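Local coordinates for protein Abbfa_003403 (Acinetobacter baumannii, PDB 4ZXH) that probably builds a peptide product as a four-domain nonribosomal peptide synthetase, with condensation, adenylation, carrier and thioesterase domains in one chain, at residues Q51-G54 and N55-E59; I58-L61 and E62-H66; F143-H146 and H147-D151; G156-L159 and R160-K164. One frame throughout, in Å; residues are numbered along the deposited sequence.

The four contacts follow one another along the condensation domain, all local and all gathered round one bound phospholipid. Interactions 1 and 2 share I58 and E59 on helix 56-67, their centres about 12 Å apart. Interaction 3 sits where strand 138-146 turns toward helix 152-165, and interaction 4 lies on that helix, about 15 Å away between centres. The two helices meet where interactions 2 and 4 touch, with V64 CG2 4.0 Å from V162 CG2; interactions 3 and 4 touch through M150 SD and L158 CD2 at 4.2 Å. Interactions 1 and 3, some 25 Å apart by their centres, mark the headgroup-side and tail-side reaches of the lipid pocket.

Interaction 1: residues Q51-G54 and N55-E59; sequences QSLG and NKPIE. With PX4 (1,2-dimyristoyl-sn-glycero-3-phosphocholine), chain C.
A type II' beta turn from L53 to K56 lies between the 3-10 segment 51-53, which follows strand 40-49, and helix 56-67. Its closing bond runs from K56 N to L53 O at 3.1 Å, fairly straight at 159°. G54 takes the first corner with a positive phi. The K56 side chain then folds back over the turn: extended as far as CE, it bends at its last torsion (chi4 63°) and brings NZ within 3.1 Å of S52 O, a weak hydrogen bond. D386 is hydrogen-bonded to S52 OG and in a long, weak ion pair with K56 NZ. Just past the turn, helix 56-67 of the condensation domain brings P57 and I58 to the bound lipid, with L53 packed against P57. Because the L53 branch swings beside its own carbonyl carbon (chi1 -175°), L53 CG lies 3.9 Å from P57 CD, the two side chains meeting at a slant. The proline ring then meets both acyl chains of the phospholipid near their start: P57 CG is 3.6 Å from PX4 C24, and P57 CB is 3.9 Å from PX4 C11. One residue on, I58 CD1 lies 3.9 Å from the ester carbonyl oxygen PX4 O6.

Interaction 2: residues I58-L61 and E62-H66; sequences IEIL and EAVMH
The flat carboxylate of E62 faces I58 only loosely: carried back one turn on an extended chain, its CD stops 4.4 Å from I58 CG2. The backbone ties the same two residues more firmly, with a nearly straight bond from E62 N to I58 O (3.0 Å, 169°). Beyond this turn the same four-residue spacing of an alpha-helix repeats, with V64 N 2.9 Å from I60 O and M65 N 3.0 Å from L61 O, while the bond from A63 N to E59 O is more bent. Side chains one turn apart follow suit: I60 CG2 sits 4.3 Å from V64 CG2, and L61 CD1 the same distance from M65 CG. The helix thereby turns its sides to different neighbours. I58 and L61 border the lipid, L61 and M65 rest on W127 of strand 127-135, and I60, A63 and V64 look toward the end of helix 152-165, where R165 touches all three.

Interaction 3: residues F143-H146 and H147-D151; sequences FVIH and HALMD. With PX4 (1,2-dimyristoyl-sn-glycero-3-phosphocholine), chain C.
I145 points its CG2 methyl at the loop after its own strand, crossing M150, whose CG is 3.7 Å away, and L149, whose CD2 is 4.2 Å away. The next residue, H146, carries its ring to the side of the turn. With its CG anti to the backbone N (chi1 -165°), the ring comes round to A148 so that ND1 accepts the amide: A148 N to H146 ND1 is 2.9 Å, the donor tilted 19° from the ring plane. Its NE2 bonds to Q30 of helix 21-32, so both ring nitrogens are held. The backbone adds L149 N to H146 O, 2.9 Å. Sequence and place match the HHxxxD core motif of condensation domains; the side chain of H147, its second histidine, is about 7 Å from the bound phosphopantetheine, and D151 forms a salt bridge with R285. F143 offers one face to the lipid, PX4 C34 lying 3.4 Å above the ring centre. Strand 138-146 runs between strands 127-135 and 40-49, and D151 caps the start of helix 152-165.

Interaction 4: residues G156-L159 and R160-K164; sequences GLLL and RDVSK. With PX4 (1,2-dimyristoyl-sn-glycero-3-phosphocholine), chain C.
L159 O is gripped twice by one residue: S163 donates its backbone N, 3.0 Å from L159 O, and its hydroxyl OG, 2.9 Å from the same oxygen, the two arriving from opposite faces of the carbonyl plane. The hydroxyl gets there because OG stands beside the backbone N (chi1 -74°), folded back along the helix, where it also comes within 3.8 Å of L159 CD1. That same methyl lies 3.5 Å from PX4 C33, so the leucine bridges the serine and the lipid tail. V162 reaches further round the lipid, its CG1 touching both acyl chains, PX4 C17 at 3.7 Å and PX4 C32 at 3.8 Å. Its CG2 instead turns to L158, 4.2 Å from CD1; alongside it, the regular helix bond runs from V162 N to L158 O. Away from the lipid, R160 forms a salt bridge with E368; D161 hydrogen-bonds to Y68 just after helix 56-67 and forms a salt bridge with R165 of its own helix, while S163 packs on the loop residue F369.

Interaction 1: residues Q51-G54 and N55-E59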
loop_
_atom_site.group_PDB
_atom_site.type_symbol
_atom_site.label_atom_id
_atom_site.label_comp_id
_atom_site.label_asym_id
_atom_site.label_seq_id
_atom_site.Cartn_x
_atom_site.Cartn_y
_atom_site.Cartn_z
ATOM N N GLN A 51 -12.143 42.212 36.942
ATOM C CA GLN A 51 -10.834 42.530 37.516
ATOM C C GLN A 51 -10.543 41.778 38.822
ATOM O O GLN A 51 -9.379 41.673 39.236
ATOM C CB GLN A 51 -10.693 44.038 37.751
ATOM C CG GLN A 51 -9.275 44.579 37.454
ATOM C CD GLN A 51 -8.834 44.374 35.993
ATOM O OE1 GLN A 51 -7.740 43.864 35.718
ATOM N NE2 GLN A 51 -9.683 44.790 35.057
ATOM N N SER A 52 -11.586 41.236 39.456
ATOM C CA SER A 52 -11.429 40.584 40.756
ATOM C C SER A 52 -10.777 39.195 40.648
ATOM O O SER A 52 -10.485 38.555 41.666
ATOM C CB SER A 52 -12.785 40.486 41.478
ATOM O OG SER A 52 -13.769 39.765 40.741
ATOM N N LEU A 53 -10.545 38.742 39.415
ATOM C CA LEU A 53 -9.867 37.465 39.160
ATOM C C LEU A 53 -8.439 37.512 39.693
ATOM O O LEU A 53 -7.928 36.524 40.228
ATOM C CB LEU A 53 -9.863 37.132 37.662
ATOM C CG LEU A 53 -9.296 35.777 37.225
ATOM C CD1 LEU A 53 -9.935 34.629 38.010
ATOM C CD2 LEU A 53 -9.477 35.554 35.735
ATOM N N GLY A 54 -7.806 38.673 39.551
ATOM C CA GLY A 54 -6.470 38.890 40.075
ATOM C C GLY A 54 -5.467 37.884 39.546
ATOM O O GLY A 54 -5.365 37.668 38.334
ATOM N N ASN A 55 -4.751 37.256 40.476
ATOM C CA ASN A 55 -3.681 36.317 40.167
ATOM C C ASN A 55 -4.143 34.859 40.285
ATOM O O ASN A 55 -3.331 33.930 40.214
ATOM C CB ASN A 55 -2.495 36.563 41.104
ATOM C CG ASN A 55 -1.165 36.174 40.491
ATOM O OD1 ASN A 55 -1.095 35.705 39.357
ATOM N ND2 ASN A 55 -0.098 36.354 41.254
ATOM N N LYS A 56 -5.448 34.658 40.454
ATOM C CA LYS A 56 -5.989 33.320 40.699
ATOM C C LYS A 56 -5.616 32.245 39.655
ATOM O O LYS A 56 -5.457 31.074 40.014
ATOM C CB LYS A 56 -7.513 33.390 40.826
ATOM C CG LYS A 56 -7.983 33.928 42.162
ATOM C CD LYS A 56 -9.478 33.779 42.319
ATOM C CE LYS A 56 -9.963 34.594 43.508
ATOM N NZ LYS A 56 -9.719 36.044 43.290
ATOM N N PRO A 57 -5.496 32.619 38.369
ATOM C CA PRO A 57 -5.152 31.542 37.438
ATOM C C PRO A 57 -3.793 30.888 37.728
ATOM O O PRO A 57 -3.748 29.664 37.826
ATOM C CB PRO A 57 -5.158 32.250 36.086
ATOM C CG PRO A 57 -6.162 33.310 36.255
ATOM C CD PRO A 57 -5.938 33.825 37.646
ATOM N N ILE A 58 -2.731 31.673 37.886
ATOM C CA ILE A 58 -1.433 31.124 38.275
ATOM C C ILE A 58 -1.515 30.371 39.618
ATOM O O ILE A 58 -1.011 29.255 39.728
ATOM C CB ILE A 58 -0.349 32.228 38.385
ATOM C CG1 ILE A 58 -0.178 32.980 37.066
ATOM C CG2 ILE A 58 0.985 31.623 38.764
ATOM C CD1 ILE A 58 0.501 32.168 35.994
ATOM N N GLU A 59 -2.142 30.970 40.633
ATOM C CA GLU A 59 -2.270 30.307 41.941
ATOM C C GLU A 59 -2.970 28.943 41.838
ATOM O O GLU A 59 -2.569 27.975 42.490
ATOM C CB GLU A 59 -3.040 31.174 42.939
ATOM C CG GLU A 59 -2.476 32.554 43.172
ATOM C CD GLU A 59 -3.248 33.321 44.252
ATOM O OE1 GLU A 59 -4.224 32.756 44.810
ATOM O OE2 GLU A 59 -2.889 34.490 44.532
HETATM O O1 PX4 C . -0.831 38.726 31.808
HETATM O O2 PX4 C . -2.824 39.990 30.700
HETATM P P1 PX4 C . -2.278 39.169 31.844
HETATM O O3 PX4 C . -2.605 39.932 33.230
HETATM C C1 PX4 C . -1.658 40.706 33.969
HETATM C C2 PX4 C . -2.410 41.474 35.061
HETATM N N1 PX4 C . -1.514 42.132 36.038
HETATM C C3 PX4 C . -0.319 42.679 35.370
HETATM C C4 PX4 C . -2.243 43.230 36.695
HETATM C C5 PX4 C . -1.106 41.167 37.070
HETATM O O4 PX4 C . -3.221 37.869 32.037
HETATM C C6 PX4 C . -4.309 37.528 31.172
HETATM C C7 PX4 C . -4.468 36.012 31.179
HETATM C C8 PX4 C . -3.057 35.465 31.382
HETATM O O5 PX4 C . -3.067 34.041 31.408
HETATM C C9 PX4 C . -2.140 33.288 32.245
HETATM O O6 PX4 C . -1.447 33.864 33.065
HETATM C C10 PX4 C . -2.054 31.791 32.097
HETATM C C11 PX4 C . -2.778 31.086 33.235
HETATM C C12 PX4 C . -3.853 30.174 32.664
HETATM C C13 PX4 C . -3.939 28.908 33.505
HETATM C C14 PX4 C . -5.356 28.708 34.019
HETATM C C15 PX4 C . -5.321 27.701 35.154
HETATM C C16 PX4 C . -6.219 26.525 34.830
HETATM C C17 PX4 C . -5.995 25.398 35.821
HETATM C C18 PX4 C . -4.895 24.462 35.322
HETATM C C19 PX4 C . -5.458 23.158 34.784
HETATM C C20 PX4 C . -4.451 22.505 33.843
HETATM C C21 PX4 C . -4.949 21.136 33.378
HETATM C C22 PX4 C . -4.423 20.753 32.004
HETATM O O7 PX4 C . -5.328 35.582 32.247
HETATM C C23 PX4 C . -6.345 34.613 31.818
HETATM O O8 PX4 C . -6.689 34.647 30.652
HETATM C C24 PX4 C . -6.932 33.586 32.790
HETATM C C25 PX4 C . -8.012 32.654 32.214
HETATM C C26 PX4 C . -8.420 31.533 33.189
HETATM C C27 PX4 C . -9.425 30.531 32.587
HETATM C C28 PX4 C . -9.885 29.437 33.557
HETATM C C29 PX4 C . -10.885 28.441 32.943
HETATM C C30 PX4 C . -11.386 27.387 33.942
HETATM C C31 PX4 C . -11.746 26.002 33.351
HETATM C C32 PX4 C . -10.483 25.167 33.087
HETATM C C33 PX4 C . -10.670 23.646 32.982
HETATM C C34 PX4 C . -9.496 22.984 32.254
HETATM C C35 PX4 C . -9.162 21.550 32.676
HETATM C C36 PX4 C . -9.270 20.575 31.514
#

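Interaction 2: residues I58-L61 and E62-H66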
loop_
_atom_site.group_PDB
_atom_site.type_symbol
_atom_site.label_atom_id
_atom_site.label_comp_id
_atom_site.label_asym_id
_atom_site.label_seq_id
_atom_site.Cartn_x
_atom_site.Cartn_y
_atom_site.Cartn_z
ATOM N N ILE A 58 -2.731 31.673 37.886
ATOM C CA ILE A 58 -1.433 31.124 38.275
ATOM C C ILE A 58 -1.515 30.371 39.618
ATOM O O ILE A 58 -1.011 29.255 39.728
ATOM C CB ILE A 58 -0.349 32.228 38.385
ATOM C CG1 ILE A 58 -0.178 32.980 37.066
ATOM C CG2 ILE A 58 0.985 31.623 38.764
ATOM C CD1 ILE A 58 0.501 32.168 35.994
ATOM N N GLU A 59 -2.142 30.970 40.633
ATOM C CA GLU A 59 -2.270 30.307 41.941
ATOM C C GLU A 59 -2.970 28.943 41.838
ATOM O O GLU A 59 -2.569 27.975 42.490
ATOM C CB GLU A 59 -3.040 31.174 42.939
ATOM C CG GLU A 59 -2.476 32.554 43.172
ATOM C CD GLU A 59 -3.248 33.321 44.252
ATOM O OE1 GLU A 59 -4.224 32.756 44.810
ATOM O OE2 GLU A 59 -2.889 34.490 44.532
ATOM N N ILE A 60 -4.021 28.881 41.027
ATOM C CA ILE A 60 -4.823 27.672 40.908
ATOM C C ILE A 60 -4.076 26.626 40.080
ATOM O O ILE A 60 -4.045 25.452 40.441
ATOM C CB ILE A 60 -6.199 27.984 40.282
ATOM C CG1 ILE A 60 -7.054 28.767 41.276
ATOM C CG2 ILE A 60 -6.908 26.708 39.857
ATOM C CD1 ILE A 60 -8.198 29.528 40.633
ATOM N N LEU A 61 -3.469 27.067 38.980
ATOM C CA LEU A 61 -2.552 26.236 38.205
ATOM C C LEU A 61 -1.533 25.509 39.087
ATOM O O LEU A 61 -1.399 24.287 39.016
ATOM C CB LEU A 61 -1.808 27.083 37.168
ATOM C CG LEU A 61 -0.737 26.304 36.395
ATOM C CD1 LEU A 61 -1.367 25.182 35.628
ATOM C CD2 LEU A 61 0.065 27.199 35.478
ATOM N N GLU A 62 -0.819 26.266 39.913
ATOM C CA GLU A 62 0.200 25.703 40.795
ATOM C C GLU A 62 -0.375 24.712 41.795
ATOM O O GLU A 62 0.291 23.744 42.163
ATOM C CB GLU A 62 0.940 26.817 41.541
ATOM C CG GLU A 62 2.074 27.440 40.733
ATOM C CD GLU A 62 2.728 28.623 41.439
ATOM O OE1 GLU A 62 2.144 29.162 42.407
ATOM O OE2 GLU A 62 3.838 29.013 41.027
ATOM N N ALA A 63 -1.609 24.952 42.229
ATOM C CA ALA A 63 -2.261 24.091 43.220
ATOM C C ALA A 63 -2.704 22.776 42.591
ATOM O O ALA A 63 -2.594 21.709 43.205
ATOM C CB ALA A 63 -3.442 24.798 43.835
ATOM N N VAL A 64 -3.204 22.867 41.361
ATOM C CA VAL A 64 -3.658 21.698 40.644
ATOM C C VAL A 64 -2.479 20.781 40.308
ATOM O O VAL A 64 -2.521 19.582 40.608
ATOM C CB VAL A 64 -4.411 22.080 39.360
ATOM C CG1 VAL A 64 -4.526 20.876 38.463
ATOM C CG2 VAL A 64 -5.793 22.578 39.693
ATOM N N MET A 65 -1.433 21.350 39.705
ATOM C CA MET A 65 -0.219 20.608 39.361
ATOM C C MET A 65 0.375 19.843 40.554
ATOM O O MET A 65 0.899 18.738 40.405
ATOM C CB MET A 65 0.837 21.564 38.794
ATOM C CG MET A 65 0.786 21.803 37.286
ATOM S SD MET A 65 2.219 22.779 36.754
ATOM C CE MET A 65 3.508 21.566 37.053
ATOM N N HIS A 66 0.305 20.454 41.731
ATOM C CA HIS A 66 0.806 19.867 42.972
ATOM C C HIS A 66 -0.080 18.734 43.484
ATOM O O HIS A 66 0.421 17.736 43.994
ATOM C CB HIS A 66 0.919 20.953 44.048
ATOM C CG HIS A 66 1.344 20.440 45.386
ATOM N ND1 HIS A 66 0.455 19.912 46.299
ATOM C CD2 HIS A 66 2.564 20.374 45.970
ATOM C CE1 HIS A 66 1.106 19.547 47.388
ATOM N NE2 HIS A 66 2.388 19.815 47.214
#

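Interaction 3: residues F143-H146 and H147-D151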
loop_
_atom_site.group_PDB
_atom_site.type_symbol
_atom_site.label_atom_id
_atom_site.label_comp_id
_atom_site.label_asym_id
_atom_site.label_seq_id
_atom_site.Cartn_x
_atom_site.Cartn_y
_atom_site.Cartn_z
ATOM N N PHE A 143 -7.121 24.074 26.229
ATOM C CA PHE A 143 -6.360 23.087 26.967
ATOM C C PHE A 143 -6.128 21.886 26.066
ATOM O O PHE A 143 -7.085 21.331 25.531
ATOM C CB PHE A 143 -7.108 22.659 28.226
ATOM C CG PHE A 143 -7.407 23.780 29.163
ATOM C CD1 PHE A 143 -6.572 24.046 30.233
ATOM C CD2 PHE A 143 -8.528 24.579 28.976
ATOM C CE1 PHE A 143 -6.845 25.079 31.105
ATOM C CE2 PHE A 143 -8.796 25.615 29.841
ATOM C CZ PHE A 143 -7.943 25.863 30.903
ATOM N N VAL A 144 -4.864 21.495 25.901
ATOM C CA VAL A 144 -4.484 20.348 25.076
ATOM C C VAL A 144 -3.840 19.260 25.927
ATOM O O VAL A 144 -2.814 19.503 26.570
ATOM C CB VAL A 144 -3.480 20.724 23.995
ATOM C CG1 VAL A 144 -3.420 19.640 22.962
ATOM C CG2 VAL A 144 -3.858 22.017 23.349
ATOM N N ILE A 145 -4.424 18.067 25.933
ATOM C CA ILE A 145 -3.843 16.965 26.690
ATOM C C ILE A 145 -3.686 15.758 25.786
ATOM O O ILE A 145 -4.645 15.335 25.136
ATOM C CB ILE A 145 -4.711 16.541 27.908
ATOM C CG1 ILE A 145 -4.898 17.676 28.886
ATOM C CG2 ILE A 145 -4.037 15.450 28.651
ATOM C CD1 ILE A 145 -6.203 18.413 28.747
ATOM N N HIS A 146 -2.496 15.181 25.751
ATOM C CA HIS A 146 -2.300 14.001 24.928
ATOM C C HIS A 146 -3.020 12.795 25.525
ATOM O O HIS A 146 -2.969 12.556 26.743
ATOM C CB HIS A 146 -0.822 13.710 24.760
ATOM C CG HIS A 146 -0.534 12.738 23.664
ATOM N ND1 HIS A 146 -0.722 11.383 23.810
ATOM C CD2 HIS A 146 -0.090 12.927 22.399
ATOM C CE1 HIS A 146 -0.386 10.775 22.686
ATOM N NE2 HIS A 146 -0.006 11.689 21.811
ATOM N N HIS A 147 -3.695 12.043 24.662
ATOM C CA HIS A 147 -4.553 10.928 25.085
ATOM C C HIS A 147 -3.742 9.776 25.738
ATOM O O HIS A 147 -4.286 8.982 26.514
ATOM C CB HIS A 147 -5.349 10.432 23.876
ATOM C CG HIS A 147 -6.592 9.660 24.218
ATOM N ND1 HIS A 147 -6.668 8.798 25.283
ATOM C CD2 HIS A 147 -7.791 9.603 23.584
ATOM C CE1 HIS A 147 -7.879 8.246 25.310
ATOM N NE2 HIS A 147 -8.571 8.716 24.294
ATOM N N ALA A 148 -2.443 9.693 25.451
ATOM C CA ALA A 148 -1.587 8.746 26.174
ATOM C C ALA A 148 -1.557 9.042 27.673
ATOM O O ALA A 148 -1.300 8.138 28.480
ATOM C CB ALA A 148 -0.159 8.746 25.617
ATOM N N LEU A 149 -1.837 10.291 28.055
ATOM C CA LEU A 149 -1.771 10.671 29.463
ATOM C C LEU A 149 -3.101 10.415 30.158
ATOM O O LEU A 149 -3.132 9.853 31.252
ATOM C CB LEU A 149 -1.371 12.135 29.620
ATOM C CG LEU A 149 -1.078 12.559 31.069
ATOM C CD1 LEU A 149 0.218 11.908 31.630
ATOM C CD2 LEU A 149 -1.050 14.087 31.241
ATOM N N MET A 150 -4.206 10.832 29.545
ATOM C CA MET A 150 -5.503 10.596 30.176
ATOM C C MET A 150 -6.613 10.598 29.144
ATOM O O MET A 150 -6.430 11.050 28.021
ATOM C CB MET A 150 -5.790 11.623 31.299
ATOM C CG MET A 150 -5.809 13.126 30.923
ATOM S SD MET A 150 -6.191 14.265 32.331
ATOM C CE MET A 150 -4.636 14.279 33.187
ATOM N N ASP A 151 -7.757 10.051 29.522
ATOM C CA ASP A 151 -8.897 10.008 28.631
ATOM C C ASP A 151 -9.855 11.179 28.899
ATOM O O ASP A 151 -9.603 12.023 29.750
ATOM C CB ASP A 151 -9.615 8.665 28.782
ATOM C CG ASP A 151 -9.952 8.355 30.211
ATOM O OD1 ASP A 151 -10.049 9.313 31.005
ATOM O OD2 ASP A 151 -10.129 7.159 30.545
HETATM O O1 PX4 C . -0.831 38.726 31.808
HETATM O O2 PX4 C . -2.824 39.990 30.700
HETATM P P1 PX4 C . -2.278 39.169 31.844
HETATM O O3 PX4 C . -2.605 39.932 33.230
HETATM C C1 PX4 C . -1.658 40.706 33.969
HETATM C C2 PX4 C . -2.410 41.474 35.061
HETATM N N1 PX4 C . -1.514 42.132 36.038
HETATM C C3 PX4 C . -0.319 42.679 35.370
HETATM C C4 PX4 C . -2.243 43.230 36.695
HETATM C C5 PX4 C . -1.106 41.167 37.070
HETATM O O4 PX4 C . -3.221 37.869 32.037
HETATM C C6 PX4 C . -4.309 37.528 31.172
HETATM C C7 PX4 C . -4.468 36.012 31.179
HETATM C C8 PX4 C . -3.057 35.465 31.382
HETATM O O5 PX4 C . -3.067 34.041 31.408
HETATM C C9 PX4 C . -2.140 33.288 32.245
HETATM O O6 PX4 C . -1.447 33.864 33.065
HETATM C C10 PX4 C . -2.054 31.791 32.097
HETATM C C11 PX4 C . -2.778 31.086 33.235
HETATM C C12 PX4 C . -3.853 30.174 32.664
HETATM C C13 PX4 C . -3.939 28.908 33.505
HETATM C C14 PX4 C . -5.356 28.708 34.019
HETATM C C15 PX4 C . -5.321 27.701 35.154
HETATM C C16 PX4 C . -6.219 26.525 34.830
HETATM C C17 PX4 C . -5.995 25.398 35.821
HETATM C C18 PX4 C . -4.895 24.462 35.322
HETATM C C19 PX4 C . -5.458 23.158 34.784
HETATM C C20 PX4 C . -4.451 22.505 33.843
HETATM C C21 PX4 C . -4.949 21.136 33.378
HETATM C C22 PX4 C . -4.423 20.753 32.004
HETATM O O7 PX4 C . -5.328 35.582 32.247
HETATM C C23 PX4 C . -6.345 34.613 31.818
HETATM O O8 PX4 C . -6.689 34.647 30.652
HETATM C C24 PX4 C . -6.932 33.586 32.790
HETATM C C25 PX4 C . -8.012 32.654 32.214
HETATM C C26 PX4 C . -8.420 31.533 33.189
HETATM C C27 PX4 C . -9.425 30.531 32.587
HETATM C C28 PX4 C . -9.885 29.437 33.557
HETATM C C29 PX4 C . -10.885 28.441 32.943
HETATM C C30 PX4 C . -11.386 27.387 33.942
HETATM C C31 PX4 C . -11.746 26.002 33.351
HETATM C C32 PX4 C . -10.483 25.167 33.087
HETATM C C33 PX4 C . -10.670 23.646 32.982
HETATM C C34 PX4 C . -9.496 22.984 32.254
HETATM C C35 PX4 C . -9.162 21.550 32.676
HETATM C C36 PX4 C . -9.270 20.575 31.514
#

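Interaction 4: residues G156-L159 and R160-K164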
loop_
_atom_site.group_PDB
_atom_site.type_symbol
_atom_site.label_atom_id
_atom_site.label_comp_id
_atom_site.label_asym_id
_atom_site.label_seq_id
_atom_site.Cartn_x
_atom_site.Cartn_y
_atom_site.Cartn_z
ATOM N N GLY A 156 -13.230 15.506 32.249
ATOM C CA GLY A 156 -14.399 15.982 32.951
ATOM C C GLY A 156 -14.168 16.059 34.445
ATOM O O GLY A 156 -14.604 16.989 35.097
ATOM N N LEU A 157 -13.486 15.061 34.987
ATOM C CA LEU A 157 -13.110 15.088 36.381
ATOM C C LEU A 157 -12.274 16.328 36.667
ATOM O O LEU A 157 -12.413 16.969 37.704
ATOM C CB LEU A 157 -12.329 13.833 36.742
ATOM C CG LEU A 157 -13.117 12.538 36.892
ATOM C CD1 LEU A 157 -12.145 11.422 37.221
ATOM C CD2 LEU A 157 -14.135 12.674 37.991
ATOM N N LEU A 158 -11.408 16.670 35.727
ATOM C CA LEU A 158 -10.471 17.743 35.950
ATOM C C LEU A 158 -11.165 19.077 35.726
ATOM O O LEU A 158 -11.034 20.013 36.529
ATOM C CB LEU A 158 -9.277 17.568 35.039
ATOM C CG LEU A 158 -8.029 18.350 35.410
ATOM C CD1 LEU A 158 -7.820 18.304 36.906
ATOM C CD2 LEU A 158 -6.843 17.724 34.669
ATOM N N LEU A 159 -11.940 19.136 34.648
ATOM C CA LEU A 159 -12.756 20.305 34.316
ATOM C C LEU A 159 -13.684 20.714 35.458
ATOM O O LEU A 159 -13.802 21.892 35.798
ATOM C CB LEU A 159 -13.578 20.020 33.068
ATOM C CG LEU A 159 -14.597 21.073 32.659
ATOM C CD1 LEU A 159 -13.929 22.435 32.562
ATOM C CD2 LEU A 159 -15.226 20.684 31.329
ATOM N N ARG A 160 -14.350 19.739 36.057
ATOM C CA ARG A 160 -15.294 20.070 37.089
ATOM C C ARG A 160 -14.539 20.600 38.304
ATOM O O ARG A 160 -14.878 21.647 38.842
ATOM C CB ARG A 160 -16.156 18.870 37.465
ATOM C CG ARG A 160 -17.251 19.273 38.459
ATOM C CD ARG A 160 -18.318 18.234 38.716
ATOM N NE ARG A 160 -19.418 18.954 39.340
ATOM C CZ ARG A 160 -20.417 19.512 38.661
ATOM N NH1 ARG A 160 -20.473 19.392 37.330
ATOM N NH2 ARG A 160 -21.358 20.193 39.311
ATOM N N ASP A 161 -13.499 19.889 38.715
ATOM C CA ASP A 161 -12.678 20.331 39.832
ATOM C C ASP A 161 -12.120 21.744 39.641
ATOM O O ASP A 161 -12.239 22.582 40.529
ATOM C CB ASP A 161 -11.531 19.359 40.048
ATOM C CG ASP A 161 -10.863 19.536 41.389
ATOM O OD1 ASP A 161 -11.486 19.175 42.425
ATOM O OD2 ASP A 161 -9.707 20.012 41.396
ATOM N N VAL A 162 -11.524 22.020 38.485
ATOM C CA VAL A 162 -10.900 23.322 38.293
ATOM C C VAL A 162 -11.949 24.435 38.230
ATOM O O VAL A 162 -11.716 25.552 38.692
ATOM C CB VAL A 162 -10.029 23.327 37.039
ATOM C CG1 VAL A 162 -9.471 24.718 36.769
ATOM C CG2 VAL A 162 -8.899 22.351 37.226
ATOM N N SER A 163 -13.119 24.119 37.692
ATOM C CA SER A 163 -14.220 25.066 37.681
ATOM C C SER A 163 -14.673 25.449 39.096
ATOM O O SER A 163 -15.029 26.597 39.356
ATOM C CB SER A 163 -15.386 24.478 36.898
ATOM O OG SER A 163 -15.122 24.511 35.506
ATOM N N LYS A 164 -14.671 24.485 40.011
ATOM C CA LYS A 164 -15.025 24.774 41.386
ATOM C C LYS A 164 -13.986 25.709 42.000
ATOM O O LYS A 164 -14.325 26.666 42.707
ATOM C CB LYS A 164 -15.139 23.493 42.216
ATOM C CG LYS A 164 -15.476 23.762 43.684
ATOM C CD LYS A 164 -15.501 22.491 44.508
ATOM C CE LYS A 164 -14.158 21.753 44.441
ATOM N NZ LYS A 164 -14.158 20.463 45.213
HETATM O O1 PX4 C . -0.831 38.726 31.808
HETATM O O2 PX4 C . -2.824 39.990 30.700
HETATM P P1 PX4 C . -2.278 39.169 31.844
HETATM O O3 PX4 C . -2.605 39.932 33.230
HETATM C C1 PX4 C . -1.658 40.706 33.969
HETATM C C2 PX4 C . -2.410 41.474 35.061
HETATM N N1 PX4 C . -1.514 42.132 36.038
HETATM C C3 PX4 C . -0.319 42.679 35.370
HETATM C C4 PX4 C . -2.243 43.230 36.695
HETATM C C5 PX4 C . -1.106 41.167 37.070
HETATM O O4 PX4 C . -3.221 37.869 32.037
HETATM C C6 PX4 C . -4.309 37.528 31.172
HETATM C C7 PX4 C . -4.468 36.012 31.179
HETATM C C8 PX4 C . -3.057 35.465 31.382
HETATM O O5 PX4 C . -3.067 34.041 31.408
HETATM C C9 PX4 C . -2.140 33.288 32.245
HETATM O O6 PX4 C . -1.447 33.864 33.065
HETATM C C10 PX4 C . -2.054 31.791 32.097
HETATM C C11 PX4 C . -2.778 31.086 33.235
HETATM C C12 PX4 C . -3.853 30.174 32.664
HETATM C C13 PX4 C . -3.939 28.908 33.505
HETATM C C14 PX4 C . -5.356 28.708 34.019
HETATM C C15 PX4 C . -5.321 27.701 35.154
HETATM C C16 PX4 C . -6.219 26.525 34.830
HETATM C C17 PX4 C . -5.995 25.398 35.821
HETATM C C18 PX4 C . -4.895 24.462 35.322
HETATM C C19 PX4 C . -5.458 23.158 34.784
HETATM C C20 PX4 C . -4.451 22.505 33.843
HETATM C C21 PX4 C . -4.949 21.136 33.378
HETATM C C22 PX4 C . -4.423 20.753 32.004
HETATM O O7 PX4 C . -5.328 35.582 32.247
HETATM C C23 PX4 C . -6.345 34.613 31.818
HETATM O O8 PX4 C . -6.689 34.647 30.652
HETATM C C24 PX4 C . -6.932 33.586 32.790
HETATM C C25 PX4 C . -8.012 32.654 32.214
HETATM C C26 PX4 C . -8.420 31.533 33.189
HETATM C C27 PX4 C . -9.425 30.531 32.587
HETATM C C28 PX4 C . -9.885 29.437 33.557
HETATM C C29 PX4 C . -10.885 28.441 32.943
HETATM C C30 PX4 C . -11.386 27.387 33.942
HETATM C C31 PX4 C . -11.746 26.002 33.351
HETATM C C32 PX4 C . -10.483 25.167 33.087
HETATM C C33 PX4 C . -10.670 23.646 32.982
HETATM C C34 PX4 C . -9.496 22.984 32.254
HETATM C C35 PX4 C . -9.162 21.550 32.676
HETATM C C36 PX4 C . -9.270 20.575 31.514
#